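Local coordinates for protein invasin ipaB (Shigella flexneri, PDB 3U0C) that inserts into the host membrane together with a partner translocator to form the pore through which type III effectors enter target cells, at residues T55-I58 / G59-Q63. Numbering follows the deposited sequence.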
loop_
_atom_site.group_PDB
_atom_site.type_symbol
_atom_site.label_atom_id
_atom_site.label_comp_id
_atom_site.label_asym_id
_atom_site.label_seq_id
_atom_site.Cartn_x
_atom_site.Cartn_y
_atom_site.Cartn_z
ATOM N N THR A 55 -12.135 41.332 15.674
ATOM C CA THR A 55 -13.252 41.560 16.576
ATOM C C THR A 55 -13.105 42.920 17.268
ATOM O O THR A 55 -14.075 43.663 17.425
ATOM C CB THR A 55 -13.375 40.453 17.642
ATOM O OG1 THR A 55 -13.195 39.167 17.039
ATOM C CG2 THR A 55 -14.749 40.483 18.296
ATOM N N LEU A 56 -11.882 43.241 17.668
ATOM C CA LEU A 56 -11.621 44.497 18.332
ATOM C C LEU A 56 -11.852 45.642 17.364
ATOM O O LEU A 56 -12.436 46.664 17.724
ATOM C CB LEU A 56 -10.198 44.531 18.876
ATOM C CG LEU A 56 -9.983 43.525 20.010
ATOM C CD1 LEU A 56 -8.501 43.341 20.311
ATOM C CD2 LEU A 56 -10.764 43.932 21.268
ATOM N N LEU A 57 -11.406 45.458 16.131
ATOM C CA LEU A 57 -11.520 46.502 15.123
ATOM C C LEU A 57 -12.969 46.860 14.820
ATOM O O LEU A 57 -13.360 48.029 14.880
ATOM C CB LEU A 57 -10.797 46.088 13.843
ATOM C CG LEU A 57 -10.937 47.037 12.657
ATOM C CD1 LEU A 57 -10.625 48.463 13.073
ATOM C CD2 LEU A 57 -10.012 46.580 11.528
ATOM N N ILE A 58 -13.767 45.856 14.494
ATOM C CA ILE A 58 -15.149 46.110 14.158
ATOM C C ILE A 58 -15.902 46.644 15.388
ATOM O O ILE A 58 -16.759 47.515 15.266
ATOM C CB ILE A 58 -15.841 44.881 13.565
ATOM C CG1 ILE A 58 -17.191 45.284 12.971
ATOM C CG2 ILE A 58 -15.992 43.782 14.620
ATOM C CD1 ILE A 58 -17.125 46.467 12.028
ATOM N N GLY A 59 -15.551 46.125 16.564
ATOM C CA GLY A 59 -16.081 46.631 17.814
ATOM C C GLY A 59 -15.804 48.116 17.946
ATOM O O GLY A 59 -16.710 48.902 18.207
ATOM N N ASN A 60 -14.548 48.496 17.737
ATOM C CA ASN A 60 -14.119 49.887 17.794
ATOM C C ASN A 60 -14.843 50.775 16.781
ATOM O O ASN A 60 -15.326 51.855 17.125
ATOM C CB ASN A 60 -12.604 49.975 17.576
ATOM C CG ASN A 60 -11.996 51.241 18.164
ATOM O OD1 ASN A 60 -12.601 52.317 18.128
ATOM N ND2 ASN A 60 -10.796 51.114 18.726
ATOM N N LEU A 61 -14.907 50.326 15.531
ATOM C CA LEU A 61 -15.588 51.074 14.484
ATOM C C LEU A 61 -17.055 51.290 14.858
ATOM O O LEU A 61 -17.579 52.386 14.728
ATOM C CB LEU A 61 -15.467 50.379 13.115
ATOM C CG LEU A 61 -14.083 50.289 12.446
ATOM C CD1 LEU A 61 -14.105 49.469 11.160
ATOM C CD2 LEU A 61 -13.508 51.656 12.162
ATOM N N ILE A 62 -17.710 50.233 15.325
ATOM C CA ILE A 62 -19.115 50.304 15.708
ATOM C C ILE A 62 -19.363 51.321 16.839
ATOM O O ILE A 62 -20.368 52.038 16.834
ATOM C CB ILE A 62 -19.643 48.919 16.110
ATOM C CG1 ILE A 62 -19.844 48.041 14.864
ATOM C CG2 ILE A 62 -20.925 49.034 16.906
ATOM C CD1 ILE A 62 -20.577 46.748 15.136
ATOM N N GLN A 63 -18.439 51.367 17.794
ATOM C CA GLN A 63 -18.468 52.313 18.906
ATOM C C GLN A 63 -18.750 53.733 18.461
ATOM O O GLN A 63 -19.615 54.411 19.016
ATOM C CB GLN A 63 -17.120 52.303 19.608
ATOM C CG GLN A 63 -16.973 53.292 20.728
ATOM C CD GLN A 63 -15.865 52.891 21.669
ATOM O OE1 GLN A 63 -14.680 52.956 21.319
ATOM N NE2 GLN A 63 -16.240 52.423 22.866
#
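Leu57 O accepts the N-H of Leu61 at 2.8 Å, the straightest of four successive i to i+4 bonds, with an N-H...O angle of 168°. Asn60 N reaches Leu56 O at 2.8 Å, and Gly59 N meets Thr55 O while Ile62 N meets Ile58 O, so the helix runs through the junction without a break. Side chains add apolar contacts one turn apart. Leu57 has CG anti to its own nitrogen, and the next torsion (chi2 50°) swings CD1 toward the following turn until it rests 4.0 Å from CG of Leu61, the two leucines lying obliquely across one another. In Ile58 a matching chi2 of 51° sends CD1 the same way, 4.3 Å from CD1 of Leu61 and 4.2 Å from CG1 of Ile62. These are loose van der Waals contacts. Ile58 also touches Leu73 and Ile77 of helix 71-141, Ile62 packs on Thr74, and both Leu61 and Ile62 meet Leu70 in the connecting loop. Ile58 and Ile62 thus make the contact with the following helix, while Leu56, Leu57 and Asn60 are exposed. Thr55 OG1 is hydrogen-bonded to Ser51 O and to Lys81 NZ, a further link to that helix. This is an ordinary α-helical i to i+4 ladder with one side packed on the chain, here in the short helix 50-65, folded back through the loop after residue 65 against the first long helix of the IpaB coiled-coil domain.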